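PDB 7JPJ: diaminopimelate decarboxylase from Phaeodactylum tricornutum, which probably catalyses the pyridoxal 5'-phosphate-dependent decarboxylation of diaminopimelate to lysine, working as an obligate dimer. Local coordinates for residues S9-P14 / A31-K36; L53-A58 / I278-Y283; L284-G289 / S392-S397. All blocks are in the same frame, centred on the assembly; numbering follows the deposited sequence.

Contact 1. Residues S9-P14 / A31-K36; sequences SIFLTP and AYSIDK
Phe11 lays one face of its ring against Ser33, whose CB stands over it 3.7 Å from the ring centroid, a CH-pi contact lying a little off centre toward the rim. The same ring turns its edge to the strand: Ala31 O lies close to the ring plane, 3.3 Å from Phe11 CZ. Face and edge are thus used at once. The chi1 of 60°, which sets CG between the backbone N and the carbonyl carbon of Phe11, swings the phenyl group out across residues 31-33. Beside it, the methyl of Ala31 is shared, with its CB 4.2 Å from Phe11 CE1 and equally distant from Leu12 CD1. The strand touched here, 29-33, belongs to the mixed sheet of the beta domain and runs straight into helix 34-45, so the loop before helix 14-24 packs where the chain leaves that sheet for the barrel. Ser33 is the N-cap of this second helix; its OG accepts from Lys36 N over 3.0 Å, which leaves CB as the part that faces the phenyl ring. On the more exposed side, Ile10 and Lys36 cross at about a right angle, with Ile10 CG2 3.7 Å from Lys36 CE. The loop that presents Ile10 and Phe11 is folded back by an ST motif, in which Leu12 N donates to Ser9 OG at 2.9 Å.

Contact 2. Residues L53-A58 / I278-Y283; sequences LTVRYA and IEPGTY. With SO4 (sulfate ion), chain D.
Ile278 sets CG1 between its backbone N and carbonyl carbon, chi1 61°, and then extends, which carries CD1 to within 3.7 Å of Val55 CG2. Val55 answers with CG1 anti to its own N, chi1 176°; this splits the isopropyl group, CG2 going to Ile278 while CG1 meets Pro280 CG at 4.1 Å, the two side chains crossing at about a right angle. Leu53 extends the apolar patch, its CD1 approaching the CG1 and CD1 atoms of Ile278. Val55 and Pro280 also lean on Cys44 of helix 34-45, which covers this face.

Val55 and Ile278 form a parallel bridge, in which Ile278 N donates to Thr54 O, and Arg56 N donates to Ile278 O over 2.8 Å with an N-H...O angle of 170°. Beyond this, residues 279-281 have left the regular strand, yet Ala58 N still reaches Pro280 O at 3.3 Å, approaching from above the carbonyl plane. This is the seam of a TIM-type barrel: strand 53-58 begins the parallel sheet and strand 275-278 closes it.

Arg56 and Glu279 lie alongside through their aliphatic parts, CB of Arg56 being 3.7 Å from CG of Glu279, while their charged ends go to other mates: the guanidinium to Glu277, the carboxylate to Asn234.

Past the seam, the start of helix 282-285 holds a sulfate, probably from the crystallisation liquor. Gly281 N binds O2 at 3.1 Å, Thr282 N binds O3, and Thr282 OG1 donates to O1 over 2.8 Å; Gly238 N adds a further bond. Ala58 lies about 4 Å, side chain to side chain, from Lys60, the residue predicted to carry the cofactor.

Contact 3. Residues L284-G289 / S392-S397; sequences LVAMAG and SGAYCS. With SO4 (sulfate ion), chain D.
Val285 can be followed outward against the loop of Gly393 and Ala394. Its CB rests 3.6 Å from Gly393 O; with CG1 anti to the carbonyl carbon (chi1 -66°), CG2 falls between the backbone N and that carbon and passes beside the oxygen of Gly393 to meet Ala394 CB at 3.8 Å; CG1 turns the other way, to Tyr57 of the barrel. The methyl of Ala394 also faces Ala286, with 4.0 Å between the two CB atoms.

The backbones are joined by two hydrogen bonds around the type I turn from Ala286 to Gly289. Gly393 N reaches a lone pair of Ala286 O at 3.1 Å, in the carbonyl plane, whereas Ser392 N comes to Gly289 O from above its plane over 2.9 Å. The absence of side chains on Gly289 and Gly393 lets their CA atoms approach to 3.7 Å.

Just beyond, Tyr395 turns its hydroxyl to the sulfate and donates to O3 at 2.6 Å, that oxygen lying in the plane of the ring at its edge. A phenylalanine in its place would probably leave O3 without its phenolic donor and the anion less firmly placed. Tyr395 also packs on Tyr404 of the second subunit. This sulfate, a likely crystallisation-liquor ion met by a beta-domain tyrosine at the barrel mouth, probably marks the cofactor-phosphate site of fold type III pyridoxal enzymes.

From the N terminus the three contacts follow in series, none nesting within or crossing another. Contact 1 closes a short loop that holds most of helix 14-24 and the start of strand 29-33, on the beta-domain side. Helix 34-45 then carries the chain to strand 53-58, where contact 2 opens; by its close at 278-283 the barrel has been completed. Contact 3 begins at once on the same helix, 282-285, and its long loop holds most of the beta-domain strands before 392-397 returns to the barrel mouth. Tyr57 of contact 2 packs on Leu284 of contact 3, and Thr282 on Tyr395. A probable hydrogen bond from Ser33 N to Ala288 O joins contacts 1 and 3 at the domain junction.

Contact 1. Residues S9-P14 / A31-K36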
ATOM      1  N   SER A   9      16.586  14.753 -15.664  1.00 21.05           N
ATOM      2  CA  SER A   9      16.214  13.402 -15.205  1.00 20.66           C
ATOM      3  C   SER A   9      15.950  12.581 -16.467  1.00 20.59           C
ATOM      4  O   SER A   9      16.368  13.015 -17.531  1.00 21.05           O
ATOM      5  CB  SER A   9      15.029  13.517 -14.318  1.00 20.05           C
ATOM      6  OG  SER A   9      13.878  13.839 -15.051  1.00 19.90           O
ATOM      7  N   ILE A  10      15.283  11.444 -16.359  1.00 20.31           N
ATOM      8  CA  ILE A  10      14.925  10.672 -17.582  1.00 20.34           C
ATOM      9  C   ILE A  10      14.178  11.574 -18.578  1.00 20.36           C
ATOM     10  O   ILE A  10      14.467  11.457 -19.777  1.00 20.59           O
ATOM     11  CB  ILE A  10      14.191   9.361 -17.231  1.00 20.04           C
ATOM     12  CG1 ILE A  10      15.170   8.254 -16.838  1.00 19.95           C
ATOM     13  CG2 ILE A  10      13.239   8.906 -18.321  1.00 19.91           C
ATOM     14  CD1 ILE A  10      16.316   8.094 -17.796  1.00 20.37           C
ATOM     15  N   PHE A  11      13.281  12.455 -18.123  1.00 19.30           N
ATOM     16  CA  PHE A  11      12.624  13.305 -19.108  1.00 19.27           C
ATOM     17  C   PHE A  11      12.310  14.706 -18.585  1.00 19.30           C
ATOM     18  O   PHE A  11      11.516  15.420 -19.212  1.00 19.23           O
ATOM     19  CB  PHE A  11      11.332  12.647 -19.637  1.00 18.72           C
ATOM     20  CG  PHE A  11      10.290  12.366 -18.578  1.00 18.14           C
ATOM     21  CD1 PHE A  11       9.397  13.351 -18.175  1.00 17.95           C
ATOM     22  CD2 PHE A  11      10.182  11.103 -18.012  1.00 17.86           C
ATOM     23  CE1 PHE A  11       8.433  13.089 -17.209  1.00 17.52           C
ATOM     24  CE2 PHE A  11       9.217  10.834 -17.046  1.00 17.41           C
ATOM     25  CZ  PHE A  11       8.342  11.829 -16.646  1.00 17.25           C
ATOM     26  N   LEU A  12      12.919  15.134 -17.478  1.00 19.66           N
ATOM     27  CA  LEU A  12      12.603  16.423 -16.864  1.00 19.70           C
ATOM     28  C   LEU A  12      13.875  17.237 -16.663  1.00 20.36           C
ATOM     29  O   LEU A  12      14.719  16.879 -15.836  1.00 20.55           O
ATOM     30  CB  LEU A  12      11.882  16.237 -15.528  1.00 19.25           C
ATOM     31  CG  LEU A  12      10.421  15.791 -15.566  1.00 18.67           C
ATOM     32  CD1 LEU A  12       9.853  15.737 -14.159  1.00 18.39           C
ATOM     33  CD2 LEU A  12       9.599  16.718 -16.450  1.00 18.71           C
ATOM     34  N   THR A  13      14.005  18.331 -17.409  1.00 21.26           N
ATOM     35  CA  THR A  13      15.012  19.333 -17.107  1.00 21.89           C
ATOM     36  C   THR A  13      14.549  20.172 -15.918  1.00 21.71           C
ATOM     37  O   THR A  13      13.374  20.132 -15.544  1.00 21.19           O
ATOM     38  CB  THR A  13      15.262  20.225 -18.322  1.00 22.46           C
ATOM     39  OG1 THR A  13      14.103  21.028 -18.579  1.00 22.25           O
ATOM     40  CG2 THR A  13      15.582  19.387 -19.551  1.00 22.64           C
ATOM     41  N   PRO A  14      15.456  20.925 -15.288  1.00 22.94           N
ATOM     42  CA  PRO A  14      15.012  21.818 -14.203  1.00 22.96           C
ATOM     43  C   PRO A  14      13.939  22.801 -14.635  1.00 22.91           C
ATOM     44  O   PRO A  14      13.093  23.177 -13.815  1.00 22.85           O
ATOM     45  CB  PRO A  14      16.305  22.530 -13.788  1.00 23.16           C
ATOM     46  CG  PRO A  14      17.387  21.575 -14.152  1.00 23.31           C
ATOM     47  CD  PRO A  14      16.926  20.882 -15.400  1.00 23.15           C
ATOM     48  N   ALA A  31       4.330  13.034 -12.901  1.00 17.27           N
ATOM     49  CA  ALA A  31       4.564  13.588 -14.226  1.00 17.40           C
ATOM     50  C   ALA A  31       4.664  12.451 -15.230  1.00 17.22           C
ATOM     51  O   ALA A  31       5.444  11.514 -15.035  1.00 17.19           O
ATOM     52  CB  ALA A  31       5.837  14.435 -14.253  1.00 17.76           C
ATOM     53  N   TYR A  32       3.866  12.529 -16.294  1.00 20.50           N
ATOM     54  CA  TYR A  32       3.904  11.571 -17.389  1.00 20.01           C
ATOM     55  C   TYR A  32       4.298  12.290 -18.671  1.00 20.96           C
ATOM     56  O   TYR A  32       3.856  13.415 -18.923  1.00 21.61           O
ATOM     57  CB  TYR A  32       2.552  10.871 -17.573  1.00 19.21           C
ATOM     58  CG  TYR A  32       2.044  10.168 -16.331  1.00 18.10           C
ATOM     59  CD1 TYR A  32       1.249  10.838 -15.410  1.00 18.20           C
ATOM     60  CD2 TYR A  32       2.359   8.835 -16.080  1.00 17.56           C
ATOM     61  CE1 TYR A  32       0.779  10.202 -14.272  1.00 17.61           C
ATOM     62  CE2 TYR A  32       1.895   8.190 -14.945  1.00 16.95           C
ATOM     63  CZ  TYR A  32       1.104   8.878 -14.044  1.00 17.05           C
ATOM     64  OH  TYR A  32       0.633   8.252 -12.907  1.00 16.49           O
ATOM     65  N   SER A  33       5.128  11.634 -19.480  1.00 19.53           N
ATOM     66  CA  SER A  33       5.690  12.219 -20.692  1.00 19.92           C
ATOM     67  C   SER A  33       5.115  11.521 -21.917  1.00 19.84           C
ATOM     68  O   SER A  33       5.236  10.299 -22.054  1.00 19.65           O
ATOM     69  CB  SER A  33       7.215  12.116 -20.685  1.00 20.26           C
ATOM     70  OG  SER A  33       7.721  11.940 -21.994  1.00 20.58           O
ATOM     71  N   ILE A  34       4.502  12.305 -22.808  1.00 23.35           N
ATOM     72  CA  ILE A  34       3.960  11.757 -24.050  1.00 23.14           C
ATOM     73  C   ILE A  34       5.069  11.120 -24.882  1.00 23.14           C
ATOM     74  O   ILE A  34       4.868  10.079 -25.520  1.00 23.02           O
ATOM     75  CB  ILE A  34       3.216  12.860 -24.830  1.00 23.07           C
ATOM     76  CG1 ILE A  34       1.771  12.981 -24.340  1.00 23.15           C
ATOM     77  CG2 ILE A  34       3.243  12.594 -26.328  1.00 22.82           C
ATOM     78  CD1 ILE A  34       0.900  11.800 -24.702  1.00 22.66           C
ATOM     79  N   ASP A  35       6.260  11.727 -24.872  1.00 24.36           N
ATOM     80  CA  ASP A  35       7.394  11.179 -25.611  1.00 24.21           C
ATOM     81  C   ASP A  35       7.718   9.761 -25.157  1.00 24.33           C
ATOM     82  O   ASP A  35       7.918   8.864 -25.984  1.00 24.39           O
ATOM     83  CB  ASP A  35       8.614  12.082 -25.435  1.00 24.04           C
ATOM     84  CG  ASP A  35       8.837  12.998 -26.618  1.00 23.94           C
ATOM     85  OD1 ASP A  35       8.827  12.502 -27.765  1.00 23.97           O
ATOM     86  OD2 ASP A  35       9.026  14.215 -26.401  1.00 23.99           O
ATOM     87  N   LYS A  36       7.777   9.540 -23.840  1.00 22.14           N
ATOM     88  CA  LYS A  36       8.112   8.218 -23.320  1.00 21.89           C
ATOM     89  C   LYS A  36       6.980   7.217 -23.532  1.00 21.69           C
ATOM     90  O   LYS A  36       7.232   6.010 -23.620  1.00 21.52           O
ATOM     91  CB  LYS A  36       8.471   8.316 -21.838  1.00 21.38           C
ATOM     92  CG  LYS A  36       9.923   8.686 -21.575  1.00 21.43           C
ATOM     93  CD  LYS A  36      10.834   7.497 -21.825  1.00 21.44           C
ATOM     94  CE  LYS A  36      12.296   7.883 -21.734  1.00 21.60           C
ATOM     95  NZ  LYS A  36      13.184   6.693 -21.857  1.00 21.54           N
TER

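Contact 2. Residues L53-A58 / I278-Y283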
ATOM      1  N   LEU A  53      -0.963  -9.600 -34.457  1.00 19.90           N
ATOM      2  CA  LEU A  53      -0.631  -9.189 -33.101  1.00 18.82           C
ATOM      3  C   LEU A  53      -1.674  -8.216 -32.574  1.00 18.29           C
ATOM      4  O   LEU A  53      -2.197  -7.384 -33.321  1.00 18.86           O
ATOM      5  CB  LEU A  53       0.758  -8.535 -33.050  1.00 19.06           C
ATOM      6  CG  LEU A  53       1.121  -7.741 -31.792  1.00 18.25           C
ATOM      7  CD1 LEU A  53       1.458  -8.678 -30.638  1.00 17.54           C
ATOM      8  CD2 LEU A  53       2.260  -6.770 -32.060  1.00 18.94           C
ATOM      9  N   THR A  54      -1.978  -8.333 -31.281  1.00 19.70           N
ATOM     10  CA  THR A  54      -2.791  -7.365 -30.558  1.00 19.00           C
ATOM     11  C   THR A  54      -2.083  -7.023 -29.258  1.00 18.57           C
ATOM     12  O   THR A  54      -1.688  -7.923 -28.512  1.00 18.42           O
ATOM     13  CB  THR A  54      -4.192  -7.906 -30.256  1.00 18.64           C
ATOM     14  OG1 THR A  54      -4.806  -8.354 -31.469  1.00 19.06           O
ATOM     15  CG2 THR A  54      -5.056  -6.818 -29.629  1.00 17.98           C
ATOM     16  N   VAL A  55      -1.926  -5.732 -28.987  1.00 17.57           N
ATOM     17  CA  VAL A  55      -1.304  -5.258 -27.757  1.00 17.17           C
ATOM     18  C   VAL A  55      -2.403  -4.770 -26.824  1.00 16.62           C
ATOM     19  O   VAL A  55      -3.194  -3.891 -27.188  1.00 16.76           O
ATOM     20  CB  VAL A  55      -0.284  -4.144 -28.036  1.00 17.31           C
ATOM     21  CG1 VAL A  55       0.277  -3.603 -26.729  1.00 16.89           C
ATOM     22  CG2 VAL A  55       0.825  -4.658 -28.933  1.00 17.82           C
ATOM     23  N   ARG A  56      -2.454  -5.335 -25.621  1.00 19.92           N
ATOM     24  CA  ARG A  56      -3.398  -4.927 -24.590  1.00 19.48           C
ATOM     25  C   ARG A  56      -2.646  -4.227 -23.467  1.00 19.15           C
ATOM     26  O   ARG A  56      -1.645  -4.749 -22.967  1.00 18.11           O
ATOM     27  CB  ARG A  56      -4.165  -6.128 -24.035  1.00 18.39           C
ATOM     28  CG  ARG A  56      -4.761  -7.037 -25.091  1.00 18.64           C
ATOM     29  CD  ARG A  56      -5.929  -7.835 -24.532  1.00 17.53           C
ATOM     30  NE  ARG A  56      -7.201  -7.358 -25.062  1.00 18.25           N
ATOM     31  CZ  ARG A  56      -7.937  -8.021 -25.947  1.00 18.39           C
ATOM     32  NH1 ARG A  56      -7.532  -9.194 -26.397  1.00 18.22           N
ATOM     33  NH2 ARG A  56      -9.082  -7.513 -26.379  1.00 18.84           N
ATOM     34  N   TYR A  57      -3.128  -3.053 -23.072  1.00 17.82           N
ATOM     35  CA  TYR A  57      -2.549  -2.343 -21.939  1.00 17.80           C
ATOM     36  C   TYR A  57      -3.164  -2.867 -20.647  1.00 17.33           C
ATOM     37  O   TYR A  57      -4.389  -2.850 -20.486  1.00 17.79           O
ATOM     38  CB  TYR A  57      -2.776  -0.838 -22.071  1.00 18.03           C
ATOM     39  CG  TYR A  57      -2.390  -0.045 -20.838  1.00 17.84           C
ATOM     40  CD1 TYR A  57      -1.201  -0.301 -20.162  1.00 17.57           C
ATOM     41  CD2 TYR A  57      -3.208   0.968 -20.357  1.00 18.00           C
ATOM     42  CE1 TYR A  57      -0.845   0.423 -19.038  1.00 17.54           C
ATOM     43  CE2 TYR A  57      -2.857   1.699 -19.237  1.00 17.90           C
ATOM     44  CZ  TYR A  57      -1.677   1.422 -18.581  1.00 17.75           C
ATOM     45  OH  TYR A  57      -1.329   2.147 -17.465  1.00 17.73           O
ATOM     46  N   ALA A  58      -2.318  -3.337 -19.736  1.00 17.65           N
ATOM     47  CA  ALA A  58      -2.751  -3.769 -18.408  1.00 16.78           C
ATOM     48  C   ALA A  58      -2.966  -2.523 -17.559  1.00 18.34           C
ATOM     49  O   ALA A  58      -2.072  -2.068 -16.845  1.00 18.36           O
ATOM     50  CB  ALA A  58      -1.721  -4.704 -17.784  1.00 15.16           C
ATOM     51  N   ILE A 278      -0.414  -9.760 -26.422  1.00 19.07           N
ATOM     52  CA  ILE A 278       0.510  -9.462 -25.338  1.00 18.56           C
ATOM     53  C   ILE A 278      -0.149  -8.443 -24.419  1.00 18.47           C
ATOM     54  O   ILE A 278      -0.893  -7.565 -24.865  1.00 18.86           O
ATOM     55  CB  ILE A 278       1.870  -8.945 -25.859  1.00 18.50           C
ATOM     56  CG1 ILE A 278       1.697  -7.647 -26.654  1.00 18.85           C
ATOM     57  CG2 ILE A 278       2.547 -10.006 -26.711  1.00 18.78           C
ATOM     58  CD1 ILE A 278       3.003  -7.048 -27.124  1.00 19.02           C
ATOM     59  N   GLU A 279       0.118  -8.571 -23.123  1.00 21.15           N
ATOM     60  CA  GLU A 279      -0.526  -7.751 -22.098  1.00 20.48           C
ATOM     61  C   GLU A 279       0.510  -7.020 -21.249  1.00 20.16           C
ATOM     62  O   GLU A 279       0.608  -7.253 -20.039  1.00 19.96           O
ATOM     63  CB  GLU A 279      -1.428  -8.615 -21.220  1.00 20.53           C
ATOM     64  CG  GLU A 279      -2.851  -8.786 -21.740  1.00 20.85           C
ATOM     65  CD  GLU A 279      -3.671  -9.767 -20.907  1.00 21.19           C
ATOM     66  OE1 GLU A 279      -4.619 -10.381 -21.452  1.00 21.25           O
ATOM     67  OE2 GLU A 279      -3.363  -9.930 -19.705  1.00 21.34           O
ATOM     68  N   PRO A 280       1.288  -6.112 -21.846  1.00 19.18           N
ATOM     69  CA  PRO A 280       2.319  -5.413 -21.067  1.00 18.83           C
ATOM     70  C   PRO A 280       1.706  -4.321 -20.200  1.00 18.17           C
ATOM     71  O   PRO A 280       0.845  -3.560 -20.648  1.00 18.33           O
ATOM     72  CB  PRO A 280       3.236  -4.821 -22.143  1.00 19.65           C
ATOM     73  CG  PRO A 280       2.334  -4.583 -23.287  1.00 20.21           C
ATOM     74  CD  PRO A 280       1.298  -5.683 -23.256  1.00 19.82           C
ATOM     75  N   GLY A 281       2.149  -4.260 -18.950  1.00 18.63           N
ATOM     76  CA  GLY A 281       1.765  -3.180 -18.067  1.00 18.07           C
ATOM     77  C   GLY A 281       2.951  -2.296 -17.745  1.00 18.02           C
ATOM     78  O   GLY A 281       2.979  -1.115 -18.108  1.00 18.47           O
ATOM     79  N   THR A 282       3.945  -2.877 -17.068  1.00 17.52           N
ATOM     80  CA  THR A 282       5.166  -2.148 -16.747  1.00 17.41           C
ATOM     81  C   THR A 282       5.833  -1.599 -18.006  1.00 18.33           C
ATOM     82  O   THR A 282       6.189  -0.418 -18.069  1.00 19.17           O
ATOM     83  CB  THR A 282       6.123  -3.065 -15.984  1.00 17.26           C
ATOM     84  OG1 THR A 282       5.475  -3.558 -14.805  1.00 17.18           O
ATOM     85  CG2 THR A 282       7.387  -2.319 -15.591  1.00 17.30           C
ATOM     86  N   TYR A 283       5.982  -2.441 -19.032  1.00 18.36           N
ATOM     87  CA  TYR A 283       6.737  -2.054 -20.221  1.00 19.71           C
ATOM     88  C   TYR A 283       6.157  -0.834 -20.925  1.00 20.64           C
ATOM     89  O   TYR A 283       6.876  -0.174 -21.682  1.00 21.51           O
ATOM     90  CB  TYR A 283       6.808  -3.227 -21.202  1.00 20.13           C
ATOM     91  CG  TYR A 283       8.017  -3.198 -22.113  1.00 21.29           C
ATOM     92  CD1 TYR A 283       9.207  -3.807 -21.737  1.00 21.45           C
ATOM     93  CD2 TYR A 283       7.966  -2.565 -23.351  1.00 22.22           C
ATOM     94  CE1 TYR A 283      10.316  -3.785 -22.570  1.00 22.69           C
ATOM     95  CE2 TYR A 283       9.069  -2.537 -24.188  1.00 23.31           C
ATOM     96  CZ  TYR A 283      10.240  -3.150 -23.793  1.00 23.66           C
ATOM     97  OH  TYR A 283      11.338  -3.126 -24.623  1.00 24.51           O
TER
HETATM   98  S   SO4 D 502       3.396  -6.401 -15.985  1.00 20.77           S
HETATM   99  O1  SO4 D 502       4.710  -6.135 -15.405  1.00 20.77           O
HETATM  100  O2  SO4 D 502       3.532  -6.589 -17.429  1.00 20.77           O
HETATM  101  O3  SO4 D 502       2.503  -5.277 -15.724  1.00 20.77           O
HETATM  102  O4  SO4 D 502       2.836  -7.604 -15.375  1.00 20.77           O

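Contact 3. Residues L284-G289 / S392-S397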
ATOM      1  N   LEU A 284       4.890  -0.509 -20.689  1.00 16.59           N
ATOM      2  CA  LEU A 284       4.258   0.588 -21.408  1.00 17.30           C
ATOM      3  C   LEU A 284       4.320   1.918 -20.668  1.00 17.53           C
ATOM      4  O   LEU A 284       4.375   2.969 -21.316  1.00 18.33           O
ATOM      5  CB  LEU A 284       2.797   0.247 -21.705  1.00 17.52           C
ATOM      6  CG  LEU A 284       2.510  -0.568 -22.965  1.00 17.80           C
ATOM      7  CD1 LEU A 284       1.117  -1.157 -22.896  1.00 17.90           C
ATOM      8  CD2 LEU A 284       2.658   0.297 -24.208  1.00 18.74           C
ATOM      9  N   VAL A 285       4.319   1.910 -19.334  1.00 16.69           N
ATOM     10  CA  VAL A 285       4.093   3.140 -18.581  1.00 16.97           C
ATOM     11  C   VAL A 285       5.165   3.394 -17.524  1.00 16.53           C
ATOM     12  O   VAL A 285       5.231   4.493 -16.960  1.00 16.81           O
ATOM     13  CB  VAL A 285       2.697   3.127 -17.925  1.00 17.08           C
ATOM     14  CG1 VAL A 285       1.604   3.145 -18.983  1.00 17.84           C
ATOM     15  CG2 VAL A 285       2.544   1.920 -17.013  1.00 16.36           C
ATOM     16  N   ALA A 286       6.005   2.396 -17.238  1.00 16.13           N
ATOM     17  CA  ALA A 286       6.977   2.515 -16.152  1.00 15.82           C
ATOM     18  C   ALA A 286       7.886   3.729 -16.308  1.00 16.33           C
ATOM     19  O   ALA A 286       7.834   4.652 -15.489  1.00 16.40           O
ATOM     20  CB  ALA A 286       7.833   1.252 -16.047  1.00 15.50           C
ATOM     21  N   MET A 287       8.721   3.738 -17.347  1.00 15.16           N
ATOM     22  CA  MET A 287       9.641   4.850 -17.574  1.00 15.91           C
ATOM     23  C   MET A 287       8.942   6.114 -18.046  1.00 16.64           C
ATOM     24  O   MET A 287       9.606   7.144 -18.191  1.00 17.42           O
ATOM     25  CB  MET A 287      10.712   4.455 -18.594  1.00 16.52           C
ATOM     26  CG  MET A 287      11.520   3.226 -18.213  1.00 16.15           C
ATOM     27  SD  MET A 287      12.185   3.250 -16.535  1.00 15.69           S
ATOM     28  CE  MET A 287      13.071   4.807 -16.518  1.00 16.60           C
ATOM     29  N   ALA A 288       7.637   6.067 -18.294  1.00 17.71           N
ATOM     30  CA  ALA A 288       6.905   7.233 -18.762  1.00 17.85           C
ATOM     31  C   ALA A 288       6.411   8.120 -17.630  1.00 17.37           C
ATOM     32  O   ALA A 288       5.896   9.210 -17.899  1.00 17.33           O
ATOM     33  CB  ALA A 288       5.716   6.803 -19.628  1.00 17.77           C
ATOM     34  N   GLY A 289       6.559   7.691 -16.383  1.00 16.16           N
ATOM     35  CA  GLY A 289       6.063   8.453 -15.256  1.00 15.87           C
ATOM     36  C   GLY A 289       7.153   8.697 -14.233  1.00 15.82           C
ATOM     37  O   GLY A 289       8.083   7.907 -14.085  1.00 15.69           O
ATOM     38  N   SER A 392       8.416   5.685 -12.189  1.00 16.63           N
ATOM     39  CA  SER A 392       7.314   5.638 -11.237  1.00 16.30           C
ATOM     40  C   SER A 392       5.957   5.764 -11.925  1.00 16.93           C
ATOM     41  O   SER A 392       4.996   6.250 -11.327  1.00 17.00           O
ATOM     42  CB  SER A 392       7.481   6.729 -10.183  1.00 15.83           C
ATOM     43  OG  SER A 392       8.712   6.585  -9.499  1.00 15.55           O
ATOM     44  N   GLY A 393       5.868   5.334 -13.181  1.00 15.80           N
ATOM     45  CA  GLY A 393       4.624   5.369 -13.918  1.00 16.71           C
ATOM     46  C   GLY A 393       3.825   4.088 -13.892  1.00 17.23           C
ATOM     47  O   GLY A 393       2.719   4.041 -14.440  1.00 18.26           O
ATOM     48  N   ALA A 394       4.353   3.040 -13.264  1.00 16.96           N
ATOM     49  CA  ALA A 394       3.690   1.746 -13.187  1.00 17.60           C
ATOM     50  C   ALA A 394       3.601   1.315 -11.732  1.00 17.28           C
ATOM     51  O   ALA A 394       4.616   1.286 -11.026  1.00 16.41           O
ATOM     52  CB  ALA A 394       4.437   0.691 -14.008  1.00 17.73           C
ATOM     53  N   TYR A 395       2.384   0.996 -11.286  1.00 16.43           N
ATOM     54  CA  TYR A 395       2.141   0.490  -9.935  1.00 16.47           C
ATOM     55  C   TYR A 395       2.626   1.471  -8.869  1.00 15.44           C
ATOM     56  O   TYR A 395       3.179   1.079  -7.840  1.00 15.37           O
ATOM     57  CB  TYR A 395       2.773  -0.890  -9.745  1.00 17.33           C
ATOM     58  CG  TYR A 395       2.326  -1.883 -10.789  1.00 18.55           C
ATOM     59  CD1 TYR A 395       1.050  -2.421 -10.757  1.00 19.36           C
ATOM     60  CD2 TYR A 395       3.177  -2.275 -11.814  1.00 19.06           C
ATOM     61  CE1 TYR A 395       0.631  -3.327 -11.708  1.00 20.63           C
ATOM     62  CE2 TYR A 395       2.769  -3.181 -12.773  1.00 20.33           C
ATOM     63  CZ  TYR A 395       1.493  -3.704 -12.715  1.00 21.11           C
ATOM     64  OH  TYR A 395       1.074  -4.608 -13.666  1.00 22.53           O
ATOM     65  N   CYS A 396       2.417   2.764  -9.122  1.00 18.36           N
ATOM     66  CA  CYS A 396       2.684   3.799  -8.126  1.00 17.67           C
ATOM     67  C   CYS A 396       1.421   4.599  -7.852  1.00 18.75           C
ATOM     68  O   CYS A 396       0.829   4.449  -6.781  1.00 19.49           O
ATOM     69  CB  CYS A 396       3.837   4.697  -8.578  1.00 16.55           C
ATOM     70  SG  CYS A 396       5.416   3.836  -8.744  1.00 15.79           S
ATOM     71  N   SER A 397       0.981   5.445  -8.787  1.00 16.83           N
ATOM     72  CA  SER A 397      -0.312   6.099  -8.635  1.00 18.20           C
ATOM     73  C   SER A 397      -1.438   5.075  -8.542  1.00 20.05           C
ATOM     74  O   SER A 397      -2.380   5.246  -7.760  1.00 21.55           O
ATOM     75  CB  SER A 397      -0.557   7.057  -9.799  1.00 18.61           C
ATOM     76  OG  SER A 397      -1.833   7.658  -9.697  1.00 20.23           O
TER
HETATM   77  S   SO4 D 502       3.396  -6.401 -15.985  1.00 20.77           S
HETATM   78  O1  SO4 D 502       4.710  -6.135 -15.405  1.00 20.77           O
HETATM   79  O2  SO4 D 502       3.532  -6.589 -17.429  1.00 20.77           O
HETATM   80  O3  SO4 D 502       2.503  -5.277 -15.724  1.00 20.77           O
HETATM   81  O4  SO4 D 502       2.836  -7.604 -15.375  1.00 20.77           O